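Local atomic coordinates of nicotinate-nucleotide pyrophosphorylase (PDB entry 3L0G), a protein that probably catalyses the conversion of quinolinate and phosphoribosyl pyrophosphate to nicotinate mononucleotide, with release of carbon dioxide, a step of NAD(+) biosynthesis. Residues D94-G97 with K98-L102; I132-Q135 with F136-V140; R151-P155 with G156-L160; V220-S223 with L224-V228. One frame throughout, in Å; residues are numbered along the deposited sequence.

Contact 1 of 4, residues D94-G97 with K98-L102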
ATOM      1  N   ASP C  94      14.934 -23.506  -4.065  1.00 12.59           N
ATOM      2  CA  ASP C  94      15.007 -24.981  -4.053  1.00 11.90           C
ATOM      3  C   ASP C  94      14.318 -25.561  -5.287  1.00 12.35           C
ATOM      4  O   ASP C  94      13.242 -25.093  -5.722  1.00 11.05           O
ATOM      5  CB  ASP C  94      14.357 -25.574  -2.822  1.00 11.83           C
ATOM      6  CG  ASP C  94      15.146 -25.311  -1.541  1.00 12.28           C
ATOM      7  OD1 ASP C  94      16.346 -24.988  -1.592  1.00 12.19           O
ATOM      8  OD2 ASP C  94      14.539 -25.426  -0.459  1.00 12.30           O
ATOM      9  N   ILE C  95      14.966 -26.562  -5.870  1.00 12.17           N
ATOM     10  CA  ILE C  95      14.417 -27.299  -6.976  1.00 12.91           C
ATOM     11  C   ILE C  95      13.886 -28.605  -6.389  1.00 13.31           C
ATOM     12  O   ILE C  95      14.612 -29.333  -5.694  1.00 13.38           O
ATOM     13  CB  ILE C  95      15.485 -27.515  -8.105  1.00 13.31           C
ATOM     14  CG1 ILE C  95      15.903 -26.138  -8.655  1.00 14.43           C
ATOM     15  CG2 ILE C  95      14.925 -28.435  -9.225  1.00 12.66           C
ATOM     16  CD1 ILE C  95      16.946 -26.123  -9.833  1.00 16.31           C
ATOM     17  N   THR C  96      12.605 -28.873  -6.621  1.00 12.89           N
ATOM     18  CA  THR C  96      11.953 -30.027  -6.002  1.00 12.99           C
ATOM     19  C   THR C  96      11.051 -30.809  -6.995  1.00 12.37           C
ATOM     20  O   THR C  96      10.737 -30.329  -8.098  1.00 11.03           O
ATOM     21  CB  THR C  96      11.165 -29.577  -4.771  1.00 13.46           C
ATOM     22  OG1 THR C  96      11.040 -30.680  -3.853  1.00 14.94           O
ATOM     23  CG2 THR C  96       9.838 -29.004  -5.176  1.00 12.81           C
ATOM     24  N   GLY C  97      10.684 -32.024  -6.602  1.00 11.21           N
ATOM     25  CA  GLY C  97       9.931 -32.918  -7.465  1.00 10.75           C
ATOM     26  C   GLY C  97       8.434 -32.888  -7.242  1.00 10.67           C
ATOM     27  O   GLY C  97       7.946 -32.171  -6.404  1.00  9.53           O
ATOM     28  N   LYS C  98       7.727 -33.679  -8.043  1.00 11.25           N
ATOM     29  CA  LYS C  98       6.316 -33.979  -7.880  1.00 11.40           C
ATOM     30  C   LYS C  98       6.010 -34.527  -6.451  1.00 12.07           C
ATOM     31  O   LYS C  98       6.780 -35.314  -5.882  1.00 10.94           O
ATOM     32  CB  LYS C  98       5.932 -35.020  -8.954  1.00 12.11           C
ATOM     33  CG  LYS C  98       4.474 -35.443  -8.931  1.00 14.06           C
ATOM     34  CD  LYS C  98       4.083 -36.295 -10.090  1.00 16.27           C
ATOM     35  CE  LYS C  98       2.658 -36.857  -9.869  1.00 18.76           C
ATOM     36  NZ  LYS C  98       2.181 -37.537 -11.114  1.00 22.27           N
ATOM     37  N   ASN C  99       4.870 -34.122  -5.899  1.00 12.56           N
ATOM     38  CA  ASN C  99       4.420 -34.580  -4.574  1.00 13.17           C
ATOM     39  C   ASN C  99       5.436 -34.260  -3.470  1.00 12.87           C
ATOM     40  O   ASN C  99       5.725 -35.078  -2.596  1.00 13.78           O
ATOM     41  CB  ASN C  99       4.073 -36.079  -4.597  1.00 13.65           C
ATOM     42  CG  ASN C  99       2.953 -36.390  -5.563  1.00 15.12           C
ATOM     43  OD1 ASN C  99       2.081 -35.550  -5.814  1.00 17.29           O
ATOM     44  ND2 ASN C  99       2.974 -37.592  -6.129  1.00 15.46           N
ATOM     45  N   SER C 100       6.003 -33.066  -3.554  1.00 12.18           N
ATOM     46  CA  SER C 100       6.869 -32.553  -2.541  1.00 11.64           C
ATOM     47  C   SER C 100       6.083 -31.587  -1.639  1.00 10.46           C
ATOM     48  O   SER C 100       5.390 -30.681  -2.153  1.00 11.49           O
ATOM     49  CB  SER C 100       8.039 -31.835  -3.220  1.00 11.81           C
ATOM     50  OG  SER C 100       8.873 -31.236  -2.250  1.00 14.61           O
ATOM     51  N   THR C 101       6.229 -31.754  -0.320  1.00  9.18           N
ATOM     52  CA  THR C 101       5.679 -30.877   0.699  1.00  7.98           C
ATOM     53  C   THR C 101       6.568 -29.668   0.937  1.00  8.62           C
ATOM     54  O   THR C 101       7.695 -29.770   1.446  1.00  9.06           O
ATOM     55  CB  THR C 101       5.464 -31.626   2.040  1.00  9.48           C
ATOM     56  OG1 THR C 101       4.652 -32.783   1.815  1.00  5.37           O
ATOM     57  CG2 THR C 101       4.763 -30.712   3.105  1.00  8.97           C
ATOM     58  N   LEU C 102       6.052 -28.510   0.543  1.00  8.04           N
ATOM     59  CA  LEU C 102       6.719 -27.254   0.741  1.00  7.94           C
ATOM     60  C   LEU C 102       6.577 -26.786   2.188  1.00  8.31           C
ATOM     61  O   LEU C 102       7.529 -26.285   2.763  1.00  7.69           O
ATOM     62  CB  LEU C 102       6.098 -26.200  -0.180  1.00  8.63           C
ATOM     63  CG  LEU C 102       6.099 -26.477  -1.698  1.00  7.65           C
ATOM     64  CD1 LEU C 102       5.691 -25.189  -2.454  1.00  9.16           C
ATOM     65  CD2 LEU C 102       7.478 -26.940  -2.122  1.00  7.86           C
TER
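T96 and S100 meet through their hydroxyls, and the threonine side chain is best followed outward from its CB. That carbon faces the bend made by K98-L102 and stands 3.8 Å from S100 OG. Of its two branches, the polar one does most of the work: T96 OG1 lies 2.8 Å from S100 OG in a hydrogen bond whose direction is left open, since either group could be the donor. S100 OG, opposite its own backbone N (chi1 176°), points to the threonine. T96 OG1 also comes within 3.3 Å of S100 CB. The methyl branch, T96 CG2, settles beside the serine, 3.9 Å from S100 CB, with L102 CD2 a looser neighbour at 4.4 Å from T96 CG2. This bend, in the N-terminal domain of the quinolinate phosphoribosyltransferase family, links the short strand 95-96, paired antiparallel with 65-66, to strand 101-108 of a four-stranded antiparallel sheet; N99 makes the turn with left-handed backbone angles (phi 58°, psi 41°). Inside the bend the G97 carbonyl presses toward the serine methylene, with G97 O 3.2 Å from S100 CB. T61 of strand 54-61 ties the two ends together, its OG1 hydrogen-bonding both G97 O and S100 N, while L102 turns its side chain inward onto T61, V67 and K90.

Contact 2 of 4, residues I132-Q135 with F136-V140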
ATOM      1  N   ILE C 132      10.142 -21.254 -15.259  1.00  8.13           N
ATOM      2  CA  ILE C 132      10.422 -21.016 -16.697  1.00  9.19           C
ATOM      3  C   ILE C 132      11.815 -20.339 -16.859  1.00  9.30           C
ATOM      4  O   ILE C 132      12.591 -20.666 -17.764  1.00 10.33           O
ATOM      5  CB  ILE C 132       9.270 -20.261 -17.434  1.00  9.33           C
ATOM      6  CG1 ILE C 132       9.481 -20.295 -18.949  1.00 10.73           C
ATOM      7  CG2 ILE C 132       9.169 -18.820 -16.988  1.00  4.89           C
ATOM      8  CD1 ILE C 132       9.673 -21.728 -19.524  1.00 15.64           C
ATOM      9  N   THR C 133      12.142 -19.428 -15.956  1.00  9.35           N
ATOM     10  CA  THR C 133      13.444 -18.768 -15.971  1.00  9.36           C
ATOM     11  C   THR C 133      14.554 -19.792 -15.866  1.00  8.94           C
ATOM     12  O   THR C 133      15.500 -19.804 -16.674  1.00  7.89           O
ATOM     13  CB  THR C 133      13.552 -17.713 -14.817  1.00  9.45           C
ATOM     14  OG1 THR C 133      12.555 -16.697 -15.018  1.00 11.25           O
ATOM     15  CG2 THR C 133      14.920 -17.050 -14.773  1.00  7.94           C
ATOM     16  N   ARG C 134      14.433 -20.675 -14.885  1.00  9.41           N
ATOM     17  CA  ARG C 134      15.440 -21.699 -14.661  1.00  9.50           C
ATOM     18  C   ARG C 134      15.633 -22.525 -15.924  1.00  9.83           C
ATOM     19  O   ARG C 134      16.764 -22.839 -16.322  1.00 10.65           O
ATOM     20  CB  ARG C 134      15.053 -22.554 -13.449  1.00  9.41           C
ATOM     21  CG  ARG C 134      15.977 -23.736 -13.132  1.00 11.14           C
ATOM     22  CD  ARG C 134      17.470 -23.433 -13.198  1.00 12.97           C
ATOM     23  NE  ARG C 134      17.927 -22.361 -12.309  1.00 14.31           N
ATOM     24  CZ  ARG C 134      19.221 -22.060 -12.108  1.00 17.20           C
ATOM     25  NH1 ARG C 134      20.184 -22.765 -12.700  1.00 18.81           N
ATOM     26  NH2 ARG C 134      19.575 -21.069 -11.288  1.00 16.64           N
ATOM     27  N   GLN C 135      14.542 -22.829 -16.603  1.00  9.90           N
ATOM     28  CA  GLN C 135      14.637 -23.536 -17.859  1.00 11.57           C
ATOM     29  C   GLN C 135      15.531 -22.802 -18.863  1.00 11.08           C
ATOM     30  O   GLN C 135      16.412 -23.427 -19.428  1.00  9.89           O
ATOM     31  CB  GLN C 135      13.245 -23.798 -18.437  1.00 12.27           C
ATOM     32  CG  GLN C 135      13.246 -24.781 -19.560  1.00 15.58           C
ATOM     33  CD  GLN C 135      11.828 -25.119 -20.087  1.00 19.61           C
ATOM     34  OE1 GLN C 135      11.696 -25.920 -21.014  1.00 23.61           O
ATOM     35  NE2 GLN C 135      10.792 -24.539 -19.489  1.00 21.83           N
ATOM     36  N   PHE C 136      15.304 -21.487 -19.068  1.00 10.82           N
ATOM     37  CA  PHE C 136      16.116 -20.698 -19.989  1.00 10.40           C
ATOM     38  C   PHE C 136      17.536 -20.586 -19.507  1.00  9.99           C
ATOM     39  O   PHE C 136      18.453 -20.683 -20.299  1.00 10.43           O
ATOM     40  CB  PHE C 136      15.544 -19.283 -20.247  1.00 10.59           C
ATOM     41  CG  PHE C 136      14.396 -19.269 -21.218  1.00 11.91           C
ATOM     42  CD1 PHE C 136      14.623 -19.119 -22.580  1.00 13.73           C
ATOM     43  CD2 PHE C 136      13.106 -19.388 -20.776  1.00 13.60           C
ATOM     44  CE1 PHE C 136      13.593 -19.112 -23.468  1.00 14.01           C
ATOM     45  CE2 PHE C 136      12.052 -19.396 -21.659  1.00 15.75           C
ATOM     46  CZ  PHE C 136      12.288 -19.263 -23.019  1.00 15.05           C
ATOM     47  N   VAL C 137      17.724 -20.409 -18.209  1.00 10.24           N
ATOM     48  CA  VAL C 137      19.072 -20.359 -17.634  1.00 10.28           C
ATOM     49  C   VAL C 137      19.860 -21.665 -17.910  1.00 11.09           C
ATOM     50  O   VAL C 137      20.991 -21.633 -18.365  1.00 10.85           O
ATOM     51  CB  VAL C 137      18.982 -20.016 -16.123  1.00 10.11           C
ATOM     52  CG1 VAL C 137      20.356 -20.045 -15.445  1.00  8.23           C
ATOM     53  CG2 VAL C 137      18.316 -18.639 -15.953  1.00  9.72           C
ATOM     54  N   ASP C 138      19.255 -22.811 -17.644  1.00 11.65           N
ATOM     55  CA  ASP C 138      19.922 -24.095 -17.896  1.00 12.45           C
ATOM     56  C   ASP C 138      20.350 -24.322 -19.341  1.00 12.74           C
ATOM     57  O   ASP C 138      21.362 -24.907 -19.592  1.00 13.70           O
ATOM     58  CB  ASP C 138      19.025 -25.255 -17.422  1.00 12.28           C
ATOM     59  CG  ASP C 138      18.995 -25.367 -15.909  1.00 12.80           C
ATOM     60  OD1 ASP C 138      19.839 -24.743 -15.229  1.00 16.83           O
ATOM     61  OD2 ASP C 138      18.149 -26.080 -15.381  1.00 13.97           O
ATOM     62  N   GLU C 139      19.565 -23.826 -20.274  1.00 13.48           N
ATOM     63  CA  GLU C 139      19.739 -24.075 -21.676  1.00 13.89           C
ATOM     64  C   GLU C 139      20.826 -23.199 -22.265  1.00 13.76           C
ATOM     65  O   GLU C 139      21.349 -23.521 -23.336  1.00 14.00           O
ATOM     66  CB  GLU C 139      18.377 -23.871 -22.375  1.00 14.20           C
ATOM     67  CG  GLU C 139      18.307 -24.054 -23.876  1.00 15.93           C
ATOM     68  CD  GLU C 139      18.748 -25.428 -24.332  1.00 16.65           C
ATOM     69  OE1 GLU C 139      18.790 -26.384 -23.519  1.00 16.80           O
ATOM     70  OE2 GLU C 139      19.061 -25.525 -25.514  1.00 17.48           O
ATOM     71  N   VAL C 140      21.176 -22.101 -21.584  1.00 13.10           N
ATOM     72  CA  VAL C 140      22.319 -21.289 -21.993  1.00 11.83           C
ATOM     73  C   VAL C 140      23.571 -21.596 -21.144  1.00 12.64           C
ATOM     74  O   VAL C 140      24.572 -20.880 -21.245  1.00 11.71           O
ATOM     75  CB  VAL C 140      21.971 -19.752 -22.019  1.00 11.92           C
ATOM     76  CG1 VAL C 140      20.670 -19.514 -22.803  1.00 10.75           C
ATOM     77  CG2 VAL C 140      21.837 -19.158 -20.608  1.00  8.86           C
TER
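I132 O receives the amide of F136, the first of the i to i+4 hydrogen bonds that carry helix 116-139 through this stretch. The next two bonds are shorter and straighter: V137 N lies 2.8 Å from T133 O, and D138 N is 2.8 Å from R134 O with an N-H...O angle of 171°. Toward the C-terminal end the helix slackens, E139 N standing 3.3 Å from Q135 O. One helical turn also separates the side chains that meet. I132 and F136 lie alongside one another and point the same way; with the isoleucine CG1 opposite its backbone N (chi1 -168°), that methylene comes to the edge of the phenyl ring, I132 CG1 being 3.8 Å from F136 CE2. On another face R134 bends at chi2 and chi3, and its far end comes round toward the C-terminal end of the helix, to D138. R134 NH1 and D138 OD1 form a salt bridge of 3.2 Å, the oxygen lying near the guanidinium plane and met on its syn side but somewhat out of the carboxylate plane, while the two flat groups are turned 62° apart. V137 CG1 covers one guanidinium face, 3.9 Å from R134 NH1. The aromatic side of the helix packs inward: F136 reaches I147 of strand 146-148, V265 of helix 262-269, and the loop residues I278 and I281, thereby seating the helix against the alpha/beta barrel domain.

Contact 3 of 4, residues R151-P155 with G156-L160. With FMT (formic acid), chain J.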
ATOM      1  N   ARG C 151      10.227  -5.206 -18.378  1.00  8.32           N
ATOM      2  CA  ARG C 151       9.135  -4.523 -17.749  1.00  7.93           C
ATOM      3  C   ARG C 151       7.755  -5.015 -18.226  1.00  9.19           C
ATOM      4  O   ARG C 151       6.719  -4.461 -17.825  1.00  8.16           O
ATOM      5  CB  ARG C 151       9.290  -2.991 -17.901  1.00  8.80           C
ATOM      6  CG  ARG C 151      10.391  -2.419 -16.927  1.00  7.37           C
ATOM      7  CD  ARG C 151      10.816  -0.996 -17.232  1.00  7.38           C
ATOM      8  NE  ARG C 151       9.673  -0.104 -17.375  1.00  8.50           N
ATOM      9  CZ  ARG C 151       9.195   0.373 -18.534  1.00  7.36           C
ATOM     10  NH1 ARG C 151       8.108   1.124 -18.534  1.00  5.59           N
ATOM     11  NH2 ARG C 151       9.803   0.137 -19.687  1.00  6.67           N
ATOM     12  N   LYS C 152       7.743  -6.090 -19.015  1.00  8.29           N
ATOM     13  CA  LYS C 152       6.509  -6.717 -19.440  1.00  9.37           C
ATOM     14  C   LYS C 152       6.131  -7.725 -18.376  1.00  9.53           C
ATOM     15  O   LYS C 152       6.087  -8.949 -18.595  1.00  8.91           O
ATOM     16  CB  LYS C 152       6.673  -7.378 -20.796  1.00  9.77           C
ATOM     17  CG  LYS C 152       6.991  -6.411 -21.907  1.00 13.04           C
ATOM     18  CD  LYS C 152       7.452  -7.154 -23.146  1.00 18.55           C
ATOM     19  CE  LYS C 152       7.337  -6.292 -24.378  1.00 21.55           C
ATOM     20  NZ  LYS C 152       8.411  -6.597 -25.330  1.00 23.07           N
ATOM     21  N   THR C 153       5.849  -7.168 -17.203  1.00  9.33           N
ATOM     22  CA  THR C 153       5.441  -7.922 -16.051  1.00  8.60           C
ATOM     23  C   THR C 153       3.919  -7.828 -15.856  1.00  8.63           C
ATOM     24  O   THR C 153       3.224  -7.061 -16.525  1.00  9.43           O
ATOM     25  CB  THR C 153       6.235  -7.369 -14.842  1.00  9.07           C
ATOM     26  OG1 THR C 153       6.138  -5.937 -14.832  1.00  7.93           O
ATOM     27  CG2 THR C 153       7.736  -7.725 -14.958  1.00  6.80           C
ATOM     28  N   THR C 154       3.408  -8.613 -14.917  1.00  9.23           N
ATOM     29  CA  THR C 154       2.011  -8.614 -14.547  1.00  8.93           C
ATOM     30  C   THR C 154       1.737  -7.312 -13.766  1.00  8.86           C
ATOM     31  O   THR C 154       2.481  -6.988 -12.832  1.00  7.98           O
ATOM     32  CB  THR C 154       1.700  -9.838 -13.666  1.00  9.51           C
ATOM     33  OG1 THR C 154       2.291 -11.010 -14.247  1.00 12.98           O
ATOM     34  CG2 THR C 154       0.183 -10.050 -13.470  1.00 10.78           C
ATOM     35  N   PRO C 155       0.705  -6.542 -14.185  1.00  8.26           N
ATOM     36  CA  PRO C 155       0.363  -5.290 -13.537  1.00  8.25           C
ATOM     37  C   PRO C 155       0.159  -5.445 -12.052  1.00  7.85           C
ATOM     38  O   PRO C 155      -0.587  -6.312 -11.618  1.00  8.59           O
ATOM     39  CB  PRO C 155      -0.931  -4.868 -14.236  1.00  8.21           C
ATOM     40  CG  PRO C 155      -0.713  -5.385 -15.661  1.00  8.69           C
ATOM     41  CD  PRO C 155      -0.080  -6.757 -15.425  1.00  8.10           C
ATOM     42  N   GLY C 156       0.867  -4.629 -11.281  1.00  7.33           N
ATOM     43  CA  GLY C 156       0.811  -4.699  -9.833  1.00  6.77           C
ATOM     44  C   GLY C 156       1.778  -5.663  -9.199  1.00  6.38           C
ATOM     45  O   GLY C 156       1.927  -5.656  -7.988  1.00  6.92           O
ATOM     46  N   LEU C 157       2.409  -6.514  -9.998  1.00  6.36           N
ATOM     47  CA  LEU C 157       3.390  -7.481  -9.516  1.00  6.67           C
ATOM     48  C   LEU C 157       4.790  -7.307 -10.103  1.00  6.82           C
ATOM     49  O   LEU C 157       5.538  -8.288 -10.251  1.00  6.99           O
ATOM     50  CB  LEU C 157       2.879  -8.891  -9.796  1.00  6.70           C
ATOM     51  CG  LEU C 157       1.503  -9.221  -9.178  1.00  7.18           C
ATOM     52  CD1 LEU C 157       1.037 -10.624  -9.542  1.00  3.16           C
ATOM     53  CD2 LEU C 157       1.503  -9.077  -7.657  1.00  6.63           C
ATOM     54  N   ARG C 158       5.155  -6.075 -10.445  1.00  6.05           N
ATOM     55  CA  ARG C 158       6.468  -5.831 -11.040  1.00  6.91           C
ATOM     56  C   ARG C 158       7.566  -6.446 -10.209  1.00  6.64           C
ATOM     57  O   ARG C 158       8.479  -7.119 -10.722  1.00  4.89           O
ATOM     58  CB  ARG C 158       6.747  -4.317 -11.152  1.00  7.01           C
ATOM     59  CG  ARG C 158       8.197  -3.923 -11.440  1.00  6.78           C
ATOM     60  CD  ARG C 158       8.752  -4.451 -12.760  1.00  7.63           C
ATOM     61  NE  ARG C 158       7.895  -4.117 -13.881  1.00  5.09           N
ATOM     62  CZ  ARG C 158       7.701  -2.887 -14.352  1.00  8.70           C
ATOM     63  NH1 ARG C 158       8.338  -1.821 -13.840  1.00  7.51           N
ATOM     64  NH2 ARG C 158       6.853  -2.715 -15.350  1.00 10.69           N
ATOM     65  N   MET C 159       7.514  -6.160  -8.911  1.00  6.71           N
ATOM     66  CA  MET C 159       8.643  -6.525  -8.062  1.00  7.43           C
ATOM     67  C   MET C 159       8.578  -8.014  -7.751  1.00  7.16           C
ATOM     68  O   MET C 159       9.604  -8.664  -7.746  1.00  7.86           O
ATOM     69  CB  MET C 159       8.714  -5.627  -6.795  1.00  8.15           C
ATOM     70  CG  MET C 159       9.130  -4.175  -7.086  1.00  8.94           C
ATOM     71  SD  MET C 159      10.688  -4.031  -8.023  1.00 14.83           S
ATOM     72  CE  MET C 159      11.842  -4.665  -6.770  1.00 15.10           C
ATOM     73  N   LEU C 160       7.391  -8.583  -7.521  1.00  6.97           N
ATOM     74  CA  LEU C 160       7.325 -10.055  -7.349  1.00  7.21           C
ATOM     75  C   LEU C 160       7.839 -10.804  -8.595  1.00  7.07           C
ATOM     76  O   LEU C 160       8.499 -11.839  -8.486  1.00  7.42           O
ATOM     77  CB  LEU C 160       5.906 -10.518  -7.051  1.00  7.47           C
ATOM     78  CG  LEU C 160       5.714 -12.032  -6.943  1.00  6.65           C
ATOM     79  CD1 LEU C 160       6.662 -12.637  -5.887  1.00  7.90           C
ATOM     80  CD2 LEU C 160       4.278 -12.344  -6.664  1.00  6.94           C
TER
HETATM   81  C   FMT J 301      12.949  -2.393 -19.523  1.00 12.40           C
HETATM   82  O1  FMT J 301      13.703  -2.200 -18.560  1.00 12.07           O
HETATM   83  O2  FMT J 301      12.322  -1.484 -20.082  1.00 12.46           O
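R158 turns its guanidinium onto T153 and R151, and hydrogen bonds dominate. The firm one runs from R158 NE to T153 OG1, 2.7 Å long, nearly straight at 161° and close to the guanidinium plane, reached by bends at chi2 and chi3. R158 NH2 adds weak bonds to R151 O at 3.0 Å and to the same threonine oxygen. The backbone closes a type II turn, L157 N meeting T154 O at 2.9 Å, with G156 at positive phi (88°) where a side chain would strike the preceding carbonyl. This turn leads from strand 146-148 of the barrel into helix 158-167, with L157 as N-cap, and E36 of the second subunit bonds to the amides of G156 and R158. Among charged groups, R151 NH2 holds O2 of a bound formic acid, probably from the crystallisation liquor, at 3.0 Å; R174 and K184 bind it too, consistent with a substrate carboxylate pocket. D37 of the second subunit forms salt bridges with both R151 and R158. In van der Waals contact, R151 CG lies over one R158 guanidinium face, 3.8 Å from R158 CZ, while the T154 and L157 side chains lie side by side, T154 CG2 4.1 Å from L157 CD1.

Contact 4 of 4, residues V220-S223 with L224-V228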
ATOM      1  N   VAL C 220      22.693   0.214 -34.535  1.00 10.31           N
ATOM      2  CA  VAL C 220      23.817  -0.277 -33.760  1.00 10.31           C
ATOM      3  C   VAL C 220      25.107   0.528 -34.059  1.00 10.77           C
ATOM      4  O   VAL C 220      25.800   0.978 -33.142  1.00  9.69           O
ATOM      5  CB  VAL C 220      24.084  -1.756 -34.026  1.00 10.01           C
ATOM      6  CG1 VAL C 220      25.365  -2.165 -33.356  1.00  9.55           C
ATOM      7  CG2 VAL C 220      22.894  -2.637 -33.537  1.00 10.10           C
ATOM      8  N   GLU C 221      25.399   0.734 -35.337  1.00 11.04           N
ATOM      9  CA  GLU C 221      26.583   1.508 -35.736  1.00 12.33           C
ATOM     10  C   GLU C 221      26.590   2.923 -35.145  1.00 12.54           C
ATOM     11  O   GLU C 221      27.647   3.395 -34.667  1.00 13.40           O
ATOM     12  CB  GLU C 221      26.711   1.575 -37.267  1.00 12.45           C
ATOM     13  CG  GLU C 221      27.240   0.269 -37.858  1.00 14.91           C
ATOM     14  CD  GLU C 221      27.086   0.159 -39.370  1.00 16.85           C
ATOM     15  OE1 GLU C 221      26.133   0.723 -39.925  1.00 19.76           O
ATOM     16  OE2 GLU C 221      27.915  -0.527 -40.011  1.00 23.25           O
ATOM     17  N   GLU C 222      25.424   3.589 -35.174  1.00 12.28           N
ATOM     18  CA  GLU C 222      25.322   4.966 -34.691  1.00 12.27           C
ATOM     19  C   GLU C 222      25.408   5.019 -33.158  1.00 12.19           C
ATOM     20  O   GLU C 222      25.972   5.946 -32.611  1.00 12.98           O
ATOM     21  CB  GLU C 222      24.045   5.663 -35.198  1.00 12.69           C
ATOM     22  CG  GLU C 222      23.922   7.117 -34.751  1.00 12.02           C
ATOM     23  CD  GLU C 222      22.678   7.827 -35.265  1.00 13.08           C
ATOM     24  OE1 GLU C 222      21.802   7.207 -35.926  1.00 14.27           O
ATOM     25  OE2 GLU C 222      22.588   9.049 -35.023  1.00 12.87           O
ATOM     26  N   SER C 223      24.859   4.020 -32.473  1.00 11.69           N
ATOM     27  CA  SER C 223      24.957   3.941 -31.024  1.00 10.86           C
ATOM     28  C   SER C 223      26.412   3.719 -30.576  1.00 10.64           C
ATOM     29  O   SER C 223      26.885   4.324 -29.609  1.00 10.85           O
ATOM     30  CB  SER C 223      24.046   2.812 -30.524  1.00 11.12           C
ATOM     31  OG  SER C 223      22.689   3.096 -30.820  1.00  9.60           O
ATOM     32  N   LEU C 224      27.117   2.861 -31.293  1.00 10.77           N
ATOM     33  CA  LEU C 224      28.532   2.605 -31.045  1.00 11.39           C
ATOM     34  C   LEU C 224      29.363   3.867 -31.229  1.00 11.38           C
ATOM     35  O   LEU C 224      30.266   4.128 -30.451  1.00 10.08           O
ATOM     36  CB  LEU C 224      29.069   1.540 -32.005  1.00 11.94           C
ATOM     37  CG  LEU C 224      29.085   0.064 -31.613  1.00 15.10           C
ATOM     38  CD1 LEU C 224      29.762  -0.694 -32.782  1.00 15.87           C
ATOM     39  CD2 LEU C 224      29.812  -0.229 -30.278  1.00 12.51           C
ATOM     40  N   SER C 225      29.052   4.639 -32.266  1.00 12.52           N
ATOM     41  CA  SER C 225      29.773   5.890 -32.552  1.00 13.08           C
ATOM     42  C   SER C 225      29.638   6.861 -31.406  1.00 13.18           C
ATOM     43  O   SER C 225      30.560   7.653 -31.140  1.00 12.64           O
ATOM     44  CB  SER C 225      29.242   6.542 -33.829  1.00 13.36           C
ATOM     45  OG  SER C 225      29.592   5.727 -34.942  1.00 14.61           O
ATOM     46  N   ASN C 226      28.482   6.786 -30.735  1.00 12.67           N
ATOM     47  CA  ASN C 226      28.194   7.625 -29.572  1.00 12.44           C
ATOM     48  C   ASN C 226      28.711   7.035 -28.251  1.00 12.07           C
ATOM     49  O   ASN C 226      28.449   7.590 -27.199  1.00 11.92           O
ATOM     50  CB  ASN C 226      26.694   7.911 -29.463  1.00 12.66           C
ATOM     51  CG  ASN C 226      26.229   8.941 -30.454  1.00 13.66           C
ATOM     52  OD1 ASN C 226      26.076   8.651 -31.641  1.00 19.44           O
ATOM     53  ND2 ASN C 226      26.029  10.146 -29.993  1.00 10.16           N
ATOM     54  N   ASN C 227      29.455   5.928 -28.317  1.00 11.62           N
ATOM     55  CA  ASN C 227      30.070   5.308 -27.152  1.00 11.12           C
ATOM     56  C   ASN C 227      29.091   4.902 -26.029  1.00 10.65           C
ATOM     57  O   ASN C 227      29.384   5.117 -24.860  1.00 10.25           O
ATOM     58  CB  ASN C 227      31.177   6.225 -26.594  1.00 11.42           C
ATOM     59  CG  ASN C 227      32.271   6.504 -27.601  1.00 12.22           C
ATOM     60  OD1 ASN C 227      32.771   5.597 -28.252  1.00 14.22           O
ATOM     61  ND2 ASN C 227      32.649   7.773 -27.732  1.00 10.99           N
ATOM     62  N   VAL C 228      27.935   4.321 -26.376  1.00  9.77           N
ATOM     63  CA  VAL C 228      26.983   3.867 -25.361  1.00  9.52           C
ATOM     64  C   VAL C 228      27.548   2.697 -24.570  1.00  9.45           C
ATOM     65  O   VAL C 228      28.472   2.035 -24.992  1.00  8.00           O
ATOM     66  CB  VAL C 228      25.598   3.490 -25.951  1.00  9.52           C
ATOM     67  CG1 VAL C 228      24.931   4.717 -26.498  1.00 10.30           C
ATOM     68  CG2 VAL C 228      25.717   2.419 -26.994  1.00  8.63           C
TER
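S223 and L224, the two residues most enclosed here, straddle the join between V220-S223 and L224-V228, and show how a helix is brought to its end. S223 matters chiefly through its carbonyl. V228 N reaches back to S223 O across 3.4 Å, a weak but nearly straight bond, while N226 N bonds to E222 O at 3.2 Å and adds a weak bond to S223 O. With N227 in left-handed backbone angles (phi 58°, psi 42°) and N227 N bonded to L224 O at 2.9 Å, the pattern is a Schellman motif; in place of its usual apolar contact, the S223 methylene CB lies 3.9 Å from V228 CG2. The serine hydroxyl takes no part in this, since it turns back one helical turn to Q219 O. L224 is held at its amide, L224 N lying 2.9 Å from V220 O. Its side chain is rotated away from the usual staggered position (chi1 -93°), and L224 CB rests 3.5 Å from that same carbonyl oxygen. One residue along, E221 O is gripped twice by S225, S225 N and S225 OG each 3.0 Å from it. The hydroxyl, beside its own backbone N, folds back onto the helix and reaches E221 O from the face opposite S225 N. Helix 217-225 belongs to a beta-alpha-beta unit of the barrel, with strands 210-214 and 230-234. S223 packs on I212, C214 and I231, and V228 on I212. L224 reaches I231 of strand 230-234 and I247 of helix 238-248, while helix 194-204 receives V228 on I198 and E222 OE2 on T195 OG1.

Set side by side, the four contacts show local chemistry following position in the fold. Contact 1 lies at the surface of the N-terminal domain and relies on a hydroxyl pair at a bend; contact 3 is buried near the chain's centre, where R151 holds an anion and both arginines pair with a second subunit. Contacts 2 and 4 are partly buried C-terminal ends of helices, yet they differ: the former adds a salt bridge to its backbone ladder, the latter a Schellman ending. Contacts 1 and 2 touch, I95 CD1 packing on R134 CG at 4.2 Å and linking the small sheet of strand 95-96 to helix 116-139. Contact 4 stands apart, its centre about 31 Å from those of contacts 2 and 3.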